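Local coordinates for uncharacterized protein (Ruminococcus gnavus, PDB 4QAN) that is of unknown function but has a cystatin-like fold as a divergent member of the NTF2-like superfamily and is able to bind metal ions, at residues G49-I52 with D53-A56; E93-K96 with A97-Q101; S81-S84 with Y85-P88; L57-F61 with V62-E66; T12-L15 with Q16-S19. All blocks are in the same frame, centred on the assembly; numbering follows the deposited sequence.

Interactions 1, 2, 3 and 4 follow the helical region that packs beside the first antiparallel sheet. Interaction 1 starts helix 52-58 and interaction 4 ends it, turning the chain into helix 61-67. Interaction 3 starts helix 87-108, and interaction 2 lies further along it. Interactions 1 and 2 pack directly, Thr-55 CG2 lying 3.5 Å from Met-94 CE, with centres about 11 Å apart. Interaction 3 meets interaction 4 through a probable hydrogen bond of 2.7 Å between Ser-81 OG and Ile-59 O. Interaction 5 stands apart near the N-terminus, its centre about 32 Å from that of interaction 4. All five lie away from Ser-360, where magnesium has been seen bound.

Interaction 1 of 5, residues G49-I52 with D53-A56; sequences GCAI and DETA
Thr-55 turns its hydroxyl back onto the backbone of Ala-51, where OG1 donates to Ala-51 O over 2.8 Å, in the carbonyl plane and on a lone pair. Thr-55 N grips the same oxygen at 3.2 Å from above that plane, 46° out of it, and one residue thus supplies two donors to different regions of a single acceptor. The hydroxyl gets there by lying beside its own backbone N and opposite the carbonyl carbon (chi1 -59°), which also sets OG1 3.5 Å from Ala-51 CB. These bonds form the start of helix 52-58: Ala-51 holds the N-cap position and is the centre of an inverse gamma turn, closed by a weak bond from Ile-52 N to Cys-50 O. Glu-54 approaches the cap by another route. Its chain bends at chi2 (87°), folding the carboxylate back until OE1 lies 3.2 Å from Ala-51 CA. OE1 also accepts from a water at 2.7 Å, and that water takes the N-H of Asp-53 at 2.9 Å and donates weakly to Cys-50 O. The other carboxylate oxygen, OE2, is salt-bridged to Lys-169. With a valine in place of Thr-55 the hydroxyl is gone, and Ala-51 O would probably lose its in-plane donor, leaving the longer bond from the backbone N at this position. Ala-56 N continues the helical pattern to Ile-52 O, while the Ile-52 side chain packs against Tyr-98 of helix 87-108.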
loop_
_atom_site.group_PDB
_atom_site.type_symbol
_atom_site.label_atom_id
_atom_site.label_comp_id
_atom_site.label_asym_id
_atom_site.label_seq_id
_atom_site.Cartn_x
_atom_site.Cartn_y
_atom_site.Cartn_z
ATOM N N GLY A 49 -13.420 6.731 3.892
ATOM C CA GLY A 49 -14.470 5.730 3.934
ATOM C C GLY A 49 -14.031 4.298 3.709
ATOM O O GLY A 49 -14.851 3.382 3.819
ATOM N N CYS A 50 -12.757 4.103 3.361
ATOM C CA CYS A 50 -12.195 2.775 3.163
ATOM C C CYS A 50 -11.642 2.214 4.469
ATOM O O CYS A 50 -11.272 2.963 5.366
ATOM C CB CYS A 50 -11.072 2.824 2.113
ATOM S SG CYS A 50 -11.568 3.474 0.491
ATOM N N ALA A 51 -11.547 0.891 4.555
ATOM C CA ALA A 51 -11.069 0.228 5.772
ATOM C C ALA A 51 -9.539 0.060 5.756
ATOM O O ALA A 51 -9.035 -1.057 5.845
ATOM C CB ALA A 51 -11.753 -1.125 5.927
ATOM N N ILE A 52 -8.810 1.173 5.674
ATOM C CA ILE A 52 -7.360 1.127 5.574
ATOM C C ILE A 52 -6.701 0.635 6.882
ATOM O O ILE A 52 -5.961 -0.358 6.860
ATOM C CB ILE A 52 -6.756 2.474 5.100
ATOM C CG1 ILE A 52 -7.240 2.786 3.677
ATOM C CG2 ILE A 52 -5.235 2.394 5.091
ATOM C CD1 ILE A 52 -7.021 4.214 3.215
ATOM N N ASP A 53 -6.947 1.328 7.992
ATOM C CA ASP A 53 -6.323 0.959 9.270
ATOM C C ASP A 53 -6.911 -0.335 9.847
ATOM O O ASP A 53 -6.204 -1.133 10.446
ATOM C CB ASP A 53 -6.457 2.081 10.304
ATOM C CG ASP A 53 -5.686 3.329 9.931
ATOM O OD1 ASP A 53 -4.649 3.235 9.246
ATOM O OD2 ASP A 53 -6.125 4.423 10.341
ATOM N N GLU A 54 -8.206 -0.534 9.663
ATOM C CA GLU A 54 -8.892 -1.662 10.275
ATOM C C GLU A 54 -8.439 -2.958 9.597
ATOM O O GLU A 54 -8.019 -3.890 10.269
ATOM C CB GLU A 54 -10.418 -1.492 10.213
ATOM C CG GLU A 54 -10.952 -0.203 10.837
ATOM C CD GLU A 54 -10.987 0.980 9.873
ATOM O OE1 GLU A 54 -10.329 0.917 8.808
ATOM O OE2 GLU A 54 -11.692 1.972 10.183
ATOM N N THR A 55 -8.479 -2.999 8.271
ATOM C CA THR A 55 -7.969 -4.158 7.534
ATOM C C THR A 55 -6.488 -4.376 7.845
ATOM O O THR A 55 -6.071 -5.491 8.154
ATOM C CB THR A 55 -8.164 -3.998 6.017
ATOM O OG1 THR A 55 -9.558 -3.845 5.723
ATOM C CG2 THR A 55 -7.615 -5.200 5.253
ATOM N N ALA A 56 -5.692 -3.314 7.781
ATOM C CA ALA A 56 -4.244 -3.446 7.991
ATOM C C ALA A 56 -3.891 -4.076 9.359
ATOM O O ALA A 56 -2.991 -4.899 9.447
ATOM C CB ALA A 56 -3.553 -2.099 7.831
HETATM O O HOH W 1 -9.147 3.198 7.902
#

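Interaction 2 of 5, residues E93-K96 with A97-Q101; sequences EMTK and AYIEQ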
loop_
_atom_site.group_PDB
_atom_site.type_symbol
_atom_site.label_atom_id
_atom_site.label_comp_id
_atom_site.label_asym_id
_atom_site.label_seq_id
_atom_site.Cartn_x
_atom_site.Cartn_y
_atom_site.Cartn_z
ATOM N N GLU A 93 0.549 0.744 0.709
ATOM C CA GLU A 93 0.122 -0.080 -0.411
ATOM C C GLU A 93 -1.393 -0.116 -0.520
ATOM O O GLU A 93 -1.930 -0.029 -1.604
ATOM C CB GLU A 93 0.685 -1.488 -0.331
ATOM C CG GLU A 93 2.162 -1.572 -0.660
ATOM C CD GLU A 93 2.541 -2.938 -1.170
ATOM O OE1 GLU A 93 2.127 -3.256 -2.299
ATOM O OE2 GLU A 93 3.246 -3.698 -0.458
HETATM N N MSE A 94 -2.074 -0.243 0.606
HETATM C CA MSE A 94 -3.528 -0.318 0.598
HETATM C C MSE A 94 -4.101 0.947 0.032
HETATM O O MSE A 94 -4.988 0.898 -0.813
HETATM C CB MSE A 94 -4.049 -0.560 2.005
HETATM C CG MSE A 94 -3.801 -2.012 2.415
HETATM SE SE MSE A 94 -4.792 -2.342 4.078
HETATM C CE MSE A 94 -6.497 -2.657 3.154
ATOM N N THR A 95 -3.564 2.082 0.470
ATOM C CA THR A 95 -3.966 3.396 -0.022
ATOM C C THR A 95 -3.833 3.483 -1.555
ATOM O O THR A 95 -4.764 3.892 -2.237
ATOM C CB THR A 95 -3.171 4.514 0.700
ATOM O OG1 THR A 95 -3.355 4.384 2.108
ATOM C CG2 THR A 95 -3.648 5.897 0.302
ATOM N N LYS A 96 -2.713 3.027 -2.107
ATOM C CA LYS A 96 -2.575 2.958 -3.570
ATOM C C LYS A 96 -3.665 2.094 -4.217
ATOM O O LYS A 96 -4.269 2.494 -5.210
ATOM C CB LYS A 96 -1.202 2.434 -3.948
ATOM C CG LYS A 96 -0.987 2.163 -5.440
ATOM C CD LYS A 96 0.291 1.377 -5.581
ATOM C CE LYS A 96 0.851 1.438 -6.985
ATOM N NZ LYS A 96 0.079 0.591 -7.927
ATOM N N ALA A 97 -3.933 0.924 -3.634
ATOM C CA ALA A 97 -4.919 0.004 -4.194
ATOM C C ALA A 97 -6.297 0.653 -4.212
ATOM O O ALA A 97 -7.005 0.533 -5.209
ATOM C CB ALA A 97 -4.949 -1.314 -3.421
ATOM N N TYR A 98 -6.648 1.368 -3.140
ATOM C CA TYR A 98 -7.927 2.098 -3.089
ATOM C C TYR A 98 -8.024 3.260 -4.098
ATOM O O TYR A 98 -9.084 3.494 -4.677
ATOM C CB TYR A 98 -8.228 2.609 -1.677
ATOM C CG TYR A 98 -8.739 1.541 -0.734
ATOM C CD1 TYR A 98 -9.886 0.833 -1.029
ATOM C CD2 TYR A 98 -8.072 1.245 0.454
ATOM C CE1 TYR A 98 -10.367 -0.141 -0.177
ATOM C CE2 TYR A 98 -8.544 0.268 1.324
ATOM C CZ TYR A 98 -9.694 -0.430 1.000
ATOM O OH TYR A 98 -10.190 -1.410 1.839
ATOM N N ILE A 99 -6.917 3.967 -4.313
ATOM C CA ILE A 99 -6.879 5.036 -5.299
ATOM C C ILE A 99 -7.194 4.455 -6.667
ATOM O O ILE A 99 -7.954 5.030 -7.428
ATOM C CB ILE A 99 -5.527 5.795 -5.300
ATOM C CG1 ILE A 99 -5.400 6.600 -3.997
ATOM C CG2 ILE A 99 -5.447 6.754 -6.483
ATOM C CD1 ILE A 99 -4.013 7.116 -3.663
ATOM N N GLU A 100 -6.623 3.298 -6.960
ATOM C CA GLU A 100 -6.842 2.662 -8.241
ATOM C C GLU A 100 -8.254 2.155 -8.437
ATOM O O GLU A 100 -8.782 2.251 -9.536
ATOM C CB GLU A 100 -5.835 1.562 -8.452
ATOM C CG GLU A 100 -4.491 2.170 -8.728
ATOM C CD GLU A 100 -3.386 1.181 -8.639
ATOM O OE1 GLU A 100 -3.605 0.123 -8.015
ATOM O OE2 GLU A 100 -2.302 1.482 -9.188
ATOM N N GLN A 101 -8.884 1.657 -7.378
ATOM C CA GLN A 101 -10.302 1.339 -7.451
ATOM C C GLN A 101 -11.082 2.608 -7.762
ATOM O O GLN A 101 -11.903 2.619 -8.670
ATOM C CB GLN A 101 -10.813 0.731 -6.155
ATOM C CG GLN A 101 -10.212 -0.625 -5.857
ATOM C CD GLN A 101 -11.107 -1.496 -5.015
ATOM O OE1 GLN A 101 -11.818 -1.013 -4.132
ATOM N NE2 GLN A 101 -11.087 -2.798 -5.291
HETATM O O HOH W 2 -2.194 -1.298 -6.149
#
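Within helix 87-108, side chains four residues apart pair along one helix, the polar pair being an i to i+4 salt bridge from Lys-96 to Glu-100. Lys-96 NZ donates to Glu-100 OE2 at 2.8 Å, meeting it on the syn side but 30° out of the carboxylate plane. The lysine runs nearly straight as far as CE and then bends at chi4 (-75°), which swings NZ across to the glutamate. A water donates to Glu-100 OE1 at 2.7 Å and accepts weakly from Lys-96 NZ. Further round the helix, Met-94, present as selenomethionine, lies side by side with Tyr-98, its CE 4.0 Å from Tyr-98 CE2. The tyrosine hydroxyl goes on to His-171 O, and both side chains reach helix 52-58. Thr-95 and Ile-99 meet at a slant, CG2 to CD1 at 4.2 Å, on a side that packs against helix 43-48. Beneath all three pairs run regular helical bonds, such as Tyr-98 N to Met-94 O at 2.9 Å. The lysine and glutamate probably offset each other's charge on the partly exposed side, whereas the buried pairs touch through carbon, while the Tyr-98 hydroxyl bonds beyond the helix.

Interaction 3 of 5, residues S81-S84 with Y85-P88; sequences SDYS and YYFP
Ser-84 O accepts from Phe-87 N at 2.9 Å, the shorter of two backbone bonds that wind the chain into helix 87-108. The other runs from Tyr-86 N to Tyr-83 O at 3.1 Å and is nearly straight (165° at the hydrogen). Both span three residues, as in a 3-10 turn, and they form the lead-in by which the loop after helix 61-67 enters the longer helix. Beside this turn Tyr-83 and Tyr-86 lie side by side and point the same way. Tyr-83 CB rests 3.9 Å from Tyr-86 CD2, and Tyr-83 CD2 is 4.0 Å from Tyr-86 CE2, a contact of carbon with carbon. Tyr-85 leaves in another direction, with CG opposite the backbone N (chi1 176°), yet its CD1 sits over one face of the Tyr-86 ring, offset toward the rim. Each hydroxyl finds a backbone carbonyl elsewhere: Tyr-83 that of Arg-294, Tyr-85 that of Ile-232, and Tyr-86 that of Leu-297. Tyr-83 and Tyr-86 thus reach the end of helix 287-296 and the residues just after it, and Tyr-85 reaches helix 221-234. Back in the turn, Phe-87 CB lies 3.3 Å from Ser-84 O.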
loop_
_atom_site.group_PDB
_atom_site.type_symbol
_atom_site.label_atom_id
_atom_site.label_comp_id
_atom_site.label_asym_id
_atom_site.label_seq_id
_atom_site.Cartn_x
_atom_site.Cartn_y
_atom_site.Cartn_z
ATOM N N SER A 81 -0.890 -6.956 10.561
ATOM C CA SER A 81 -1.739 -7.578 11.587
ATOM C C SER A 81 -0.977 -8.604 12.435
ATOM O O SER A 81 -1.375 -8.876 13.557
ATOM C CB SER A 81 -2.938 -8.274 10.935
ATOM O OG SER A 81 -2.524 -9.366 10.123
ATOM N N ASP A 82 0.099 -9.184 11.898
ATOM C CA ASP A 82 0.968 -10.038 12.704
ATOM C C ASP A 82 2.143 -9.269 13.296
ATOM O O ASP A 82 2.575 -9.568 14.392
ATOM C CB ASP A 82 1.484 -11.213 11.880
ATOM C CG ASP A 82 0.386 -12.210 11.546
ATOM O OD1 ASP A 82 -0.222 -12.765 12.481
ATOM O OD2 ASP A 82 0.124 -12.423 10.353
ATOM N N TYR A 83 2.674 -8.306 12.558
ATOM C CA TYR A 83 3.845 -7.563 12.997
ATOM C C TYR A 83 3.641 -6.083 12.737
ATOM O O TYR A 83 3.759 -5.629 11.604
ATOM C CB TYR A 83 5.081 -8.068 12.260
ATOM C CG TYR A 83 5.221 -9.559 12.273
ATOM C CD1 TYR A 83 5.608 -10.226 13.433
ATOM C CD2 TYR A 83 4.972 -10.320 11.130
ATOM C CE1 TYR A 83 5.750 -11.610 13.461
ATOM C CE2 TYR A 83 5.105 -11.710 11.146
ATOM C CZ TYR A 83 5.494 -12.348 12.312
ATOM O OH TYR A 83 5.635 -13.716 12.352
ATOM N N SER A 84 3.338 -5.321 13.786
ATOM C CA SER A 84 3.003 -3.904 13.601
ATOM C C SER A 84 4.145 -3.070 12.967
ATOM O O SER A 84 3.877 -2.061 12.325
ATOM C CB SER A 84 2.471 -3.285 14.896
ATOM O OG SER A 84 3.398 -3.415 15.944
ATOM N N TYR A 85 5.396 -3.522 13.116
ATOM C CA TYR A 85 6.553 -2.993 12.365
ATOM C C TYR A 85 6.230 -2.607 10.906
ATOM O O TYR A 85 6.683 -1.582 10.420
ATOM C CB TYR A 85 7.669 -4.046 12.370
ATOM C CG TYR A 85 8.906 -3.696 11.563
ATOM C CD1 TYR A 85 8.973 -3.944 10.192
ATOM C CD2 TYR A 85 10.025 -3.164 12.180
ATOM C CE1 TYR A 85 10.120 -3.645 9.463
ATOM C CE2 TYR A 85 11.163 -2.856 11.466
ATOM C CZ TYR A 85 11.217 -3.090 10.113
ATOM O OH TYR A 85 12.362 -2.771 9.416
ATOM N N TYR A 86 5.451 -3.432 10.215
ATOM C CA TYR A 86 5.160 -3.212 8.802
ATOM C C TYR A 86 4.147 -2.114 8.466
ATOM O O TYR A 86 3.939 -1.828 7.274
ATOM C CB TYR A 86 4.679 -4.519 8.176
ATOM C CG TYR A 86 5.755 -5.572 8.037
ATOM C CD1 TYR A 86 6.873 -5.344 7.259
ATOM C CD2 TYR A 86 5.628 -6.821 8.648
ATOM C CE1 TYR A 86 7.848 -6.310 7.104
ATOM C CE2 TYR A 86 6.594 -7.793 8.479
ATOM C CZ TYR A 86 7.702 -7.527 7.708
ATOM O OH TYR A 86 8.680 -8.485 7.535
ATOM N N PHE A 87 3.545 -1.487 9.479
ATOM C CA PHE A 87 2.345 -0.670 9.279
ATOM C C PHE A 87 2.468 0.359 8.158
ATOM O O PHE A 87 1.624 0.416 7.276
ATOM C CB PHE A 87 1.881 -0.010 10.600
ATOM C CG PHE A 87 0.700 0.926 10.434
ATOM C CD1 PHE A 87 -0.608 0.457 10.529
ATOM C CD2 PHE A 87 0.898 2.276 10.160
ATOM C CE1 PHE A 87 -1.693 1.315 10.351
ATOM C CE2 PHE A 87 -0.180 3.141 9.991
ATOM C CZ PHE A 87 -1.477 2.659 10.084
ATOM N N PRO A 88 3.512 1.192 8.181
ATOM C CA PRO A 88 3.539 2.170 7.087
ATOM C C PRO A 88 3.570 1.549 5.678
ATOM O O PRO A 88 3.047 2.158 4.731
ATOM C CB PRO A 88 4.819 2.964 7.365
ATOM C CG PRO A 88 5.066 2.780 8.853
ATOM C CD PRO A 88 4.623 1.374 9.130
#

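Interaction 4 of 5, residues L57-F61 with V62-E66; sequences LQINF and VKTAE
Asn-60 caps the N-terminus of helix 61-67 in a local contact with Lys-63 and Thr-64, at the short junction where helix 52-58 has just ended. Asn-60 CG is turned opposite its backbone N (chi1 -174°), which brings OD1 forward to accept from Lys-63 N at 3.1 Å. The N-H points almost straight at the oxygen (176°) but comes from above the amide plane, 64° out of it. A water donates to Asn-60 OD1 at 2.9 Å and accepts from Val-62 N, tying another amide of the first turn to the cap. The backbone oxygen of Asn-60 is gripped twice by Thr-64: its N donates at 2.9 Å and its OG1 at 2.8 Å, the hydroxyl lying above the carbonyl plane. Replacing Asn-60 by an alanine removes OD1, so Lys-63 N would probably be left without its capping acceptor and the water without one of its two holds. The Asn-60 amide and the Lys-63 chain run side by side, with ND2 3.2 Å from Lys-63 CG. Lys-63 NZ forms a salt bridge to Glu-66 OE1, a weak hydrogen bond at 3.5 Å. Outside the cap, Val-62 leans on helix 287-296 and Thr-64 on Cys-135. Ile-59 crosses Thr-64 at about a right angle, its CG1 lying 3.3 Å from Thr-64 OG1.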
loop_
_atom_site.group_PDB
_atom_site.type_symbol
_atom_site.label_atom_id
_atom_site.label_comp_id
_atom_site.label_asym_id
_atom_site.label_seq_id
_atom_site.Cartn_x
_atom_site.Cartn_y
_atom_site.Cartn_z
ATOM N N LEU A 57 -4.620 -3.708 10.405
ATOM C CA LEU A 57 -4.371 -4.242 11.750
ATOM C C LEU A 57 -5.045 -5.596 12.063
ATOM O O LEU A 57 -4.599 -6.297 12.975
ATOM C CB LEU A 57 -4.785 -3.211 12.800
ATOM C CG LEU A 57 -4.012 -1.885 12.738
ATOM C CD1 LEU A 57 -4.729 -0.804 13.546
ATOM C CD2 LEU A 57 -2.584 -2.072 13.220
ATOM N N GLN A 58 -6.065 -5.979 11.286
ATOM C CA GLN A 58 -6.922 -7.135 11.608
ATOM C C GLN A 58 -6.871 -8.312 10.626
ATOM O O GLN A 58 -7.175 -9.445 11.007
ATOM C CB GLN A 58 -8.384 -6.683 11.715
ATOM C CG GLN A 58 -8.630 -5.554 12.696
ATOM C CD GLN A 58 -8.422 -6.001 14.115
ATOM O OE1 GLN A 58 -9.233 -6.753 14.657
ATOM N NE2 GLN A 58 -7.330 -5.554 14.728
ATOM N N ILE A 59 -6.513 -8.051 9.370
ATOM C CA ILE A 59 -6.595 -9.081 8.341
ATOM C C ILE A 59 -5.936 -10.409 8.749
ATOM O O ILE A 59 -4.848 -10.422 9.310
ATOM C CB ILE A 59 -6.030 -8.597 6.983
ATOM C CG1 ILE A 59 -6.414 -9.585 5.878
ATOM C CG2 ILE A 59 -4.517 -8.419 7.043
ATOM C CD1 ILE A 59 -6.420 -8.984 4.497
ATOM N N ASN A 60 -6.618 -11.515 8.448
ATOM C CA ASN A 60 -6.142 -12.863 8.745
ATOM C C ASN A 60 -5.295 -13.378 7.594
ATOM O O ASN A 60 -5.821 -13.718 6.527
ATOM C CB ASN A 60 -7.332 -13.795 8.980
ATOM C CG ASN A 60 -6.925 -15.193 9.443
ATOM O OD1 ASN A 60 -5.886 -15.738 9.052
ATOM N ND2 ASN A 60 -7.778 -15.794 10.258
ATOM N N PHE A 61 -3.989 -13.438 7.832
ATOM C CA PHE A 61 -3.009 -13.840 6.834
ATOM C C PHE A 61 -3.352 -15.191 6.222
ATOM O O PHE A 61 -3.498 -15.305 5.005
ATOM C CB PHE A 61 -1.619 -13.884 7.485
ATOM C CG PHE A 61 -0.517 -14.263 6.552
ATOM C CD1 PHE A 61 -0.223 -15.600 6.304
ATOM C CD2 PHE A 61 0.249 -13.296 5.941
ATOM C CE1 PHE A 61 0.799 -15.963 5.445
ATOM C CE2 PHE A 61 1.280 -13.650 5.075
ATOM C CZ PHE A 61 1.552 -14.985 4.827
ATOM N N VAL A 62 -3.489 -16.205 7.078
ATOM C CA VAL A 62 -3.736 -17.581 6.635
ATOM C C VAL A 62 -5.002 -17.685 5.800
ATOM O O VAL A 62 -4.974 -18.205 4.680
ATOM C CB VAL A 62 -3.822 -18.565 7.830
ATOM C CG1 VAL A 62 -4.447 -19.888 7.410
ATOM C CG2 VAL A 62 -2.440 -18.814 8.414
ATOM N N LYS A 63 -6.112 -17.196 6.341
ATOM C CA LYS A 63 -7.397 -17.303 5.643
ATOM C C LYS A 63 -7.400 -16.557 4.312
ATOM O O LYS A 63 -7.872 -17.074 3.304
ATOM C CB LYS A 63 -8.543 -16.799 6.529
ATOM C CG LYS A 63 -8.775 -17.628 7.784
ATOM C CD LYS A 63 -9.315 -19.019 7.476
ATOM C CE LYS A 63 -8.944 -20.021 8.565
ATOM N NZ LYS A 63 -9.003 -21.432 8.088
ATOM N N THR A 64 -6.864 -15.344 4.316
ATOM C CA THR A 64 -6.789 -14.532 3.113
ATOM C C THR A 64 -5.953 -15.227 2.039
ATOM O O THR A 64 -6.316 -15.222 0.860
ATOM C CB THR A 64 -6.231 -13.134 3.425
ATOM O OG1 THR A 64 -7.105 -12.467 4.342
ATOM C CG2 THR A 64 -6.122 -12.307 2.187
ATOM N N ALA A 65 -4.860 -15.859 2.443
ATOM C CA ALA A 65 -4.008 -16.567 1.484
ATOM C C ALA A 65 -4.738 -17.762 0.857
ATOM O O ALA A 65 -4.564 -18.060 -0.326
ATOM C CB ALA A 65 -2.719 -17.021 2.151
ATOM N N GLU A 66 -5.552 -18.441 1.656
ATOM C CA GLU A 66 -6.347 -19.561 1.161
ATOM C C GLU A 66 -7.390 -19.105 0.120
ATOM O O GLU A 66 -7.629 -19.790 -0.867
ATOM C CB GLU A 66 -6.983 -20.314 2.335
ATOM C CG GLU A 66 -5.935 -21.042 3.180
ATOM C CD GLU A 66 -6.494 -21.734 4.414
ATOM O OE1 GLU A 66 -7.485 -21.244 4.992
ATOM O OE2 GLU A 66 -5.925 -22.770 4.817
HETATM O O HOH W 3 -3.201 -16.157 9.914
#

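Interaction 5 of 5, residues T12-L15 with Q16-S19; sequences TESL and QKES
Residues Ser-14 to Lys-17 make a type I beta turn, closed by Lys-17 N donating to Ser-14 O at 3.0 Å, and one residue earlier Gln-16 N donates to Thr-12 O at 2.9 Å. Gln-16 N also leans weakly on Glu-13 O. Thr-12 opens this coil with an ST motif, its OG1 accepting from Leu-15 N at 3.2 Å, while a further hydrogen bond joins that hydroxyl to Thr-252 OG1. The Gln-16 side chain lies back along the turn: CG stands beside its own backbone N (chi1 -63°) and opposite the carbonyl carbon, and passes 3.3 Å from Thr-12 O. From there the extended chain carries the amide past Thr-12, and NE2 bonds to Val-11 O. Lys-17 also runs back, against the other carbonyls. Its CB is 3.2 Å from Ser-14 O and its CG 3.6 Å from Glu-13 O, while CD lies 4.0 Å from Ser-14 CA. Ser-14 OG turns elsewhere, to Asp-251, and Leu-15 packs on Ala-208 and Tyr-210 in another loop. The lysine thus meets this loop through its aliphatic carbons and the glutamine through methylene and amide, without a salt bridge between the two halves, which is consistent with a turn held within itself largely by backbone bonds and the ST motif of Thr-12.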
loop_
_atom_site.group_PDB
_atom_site.type_symbol
_atom_site.label_atom_id
_atom_site.label_comp_id
_atom_site.label_asym_id
_atom_site.label_seq_id
_atom_site.Cartn_x
_atom_site.Cartn_y
_atom_site.Cartn_z
ATOM N N THR A 12 -1.344 17.500 4.464
ATOM C CA THR A 12 -1.826 18.224 3.290
ATOM C C THR A 12 -3.048 19.057 3.663
ATOM O O THR A 12 -3.628 18.849 4.728
ATOM C CB THR A 12 -2.225 17.253 2.164
ATOM O OG1 THR A 12 -3.353 16.478 2.575
ATOM C CG2 THR A 12 -1.091 16.316 1.810
ATOM N N GLU A 13 -3.447 19.976 2.783
ATOM C CA GLU A 13 -4.646 20.798 2.995
ATOM C C GLU A 13 -5.875 19.939 3.288
ATOM O O GLU A 13 -6.655 20.255 4.181
ATOM C CB GLU A 13 -4.927 21.696 1.779
ATOM C CG GLU A 13 -4.062 22.947 1.707
ATOM C CD GLU A 13 -4.144 23.664 0.362
ATOM O OE1 GLU A 13 -5.134 23.468 -0.385
ATOM O OE2 GLU A 13 -3.207 24.437 0.048
ATOM N N SER A 14 -6.053 18.852 2.542
ATOM C CA SER A 14 -7.194 17.969 2.788
ATOM C C SER A 14 -7.060 17.243 4.132
ATOM O O SER A 14 -8.034 17.102 4.868
ATOM C CB SER A 14 -7.364 16.965 1.654
ATOM O OG SER A 14 -7.643 17.639 0.449
ATOM N N LEU A 15 -5.854 16.800 4.465
ATOM C CA LEU A 15 -5.648 16.153 5.760
ATOM C C LEU A 15 -5.849 17.083 6.941
ATOM O O LEU A 15 -6.157 16.615 8.014
ATOM C CB LEU A 15 -4.277 15.506 5.847
ATOM C CG LEU A 15 -4.254 14.171 5.115
ATOM C CD1 LEU A 15 -2.815 13.778 4.829
ATOM C CD2 LEU A 15 -5.015 13.095 5.899
ATOM N N GLN A 16 -5.677 18.388 6.744
ATOM C CA GLN A 16 -6.001 19.379 7.785
ATOM C C GLN A 16 -7.498 19.596 7.974
ATOM O O GLN A 16 -7.894 20.224 8.957
ATOM C CB GLN A 16 -5.380 20.743 7.462
ATOM C CG GLN A 16 -3.869 20.756 7.418
ATOM C CD GLN A 16 -3.332 21.998 6.731
ATOM O OE1 GLN A 16 -3.827 23.100 6.957
ATOM N NE2 GLN A 16 -2.310 21.824 5.884
ATOM N N LYS A 17 -8.323 19.133 7.032
ATOM C CA LYS A 17 -9.781 19.354 7.115
ATOM C C LYS A 17 -10.409 18.525 8.221
ATOM O O LYS A 17 -10.011 17.390 8.442
ATOM C CB LYS A 17 -10.483 19.010 5.796
ATOM C CG LYS A 17 -10.262 19.999 4.668
ATOM C CD LYS A 17 -10.873 19.485 3.378
ATOM C CE LYS A 17 -10.844 20.549 2.293
ATOM N NZ LYS A 17 -11.139 19.969 0.955
ATOM N N GLU A 18 -11.409 19.100 8.888
ATOM C CA GLU A 18 -12.112 18.458 9.998
ATOM C C GLU A 18 -13.048 17.335 9.519
ATOM O O GLU A 18 -13.716 17.475 8.490
ATOM C CB GLU A 18 -12.943 19.515 10.751
ATOM C CG GLU A 18 -13.167 19.224 12.227
ATOM C CD GLU A 18 -11.869 19.137 13.025
ATOM O OE1 GLU A 18 -10.921 19.921 12.768
ATOM O OE2 GLU A 18 -11.797 18.274 13.923
ATOM N N SER A 19 -13.097 16.233 10.271
ATOM C CA SER A 19 -14.082 15.167 10.043
ATOM C C SER A 19 -15.273 15.241 11.012
ATOM O O SER A 19 -15.128 14.983 12.203
ATOM C CB SER A 19 -13.415 13.796 10.146
ATOM O OG SER A 19 -12.651 13.667 11.323
#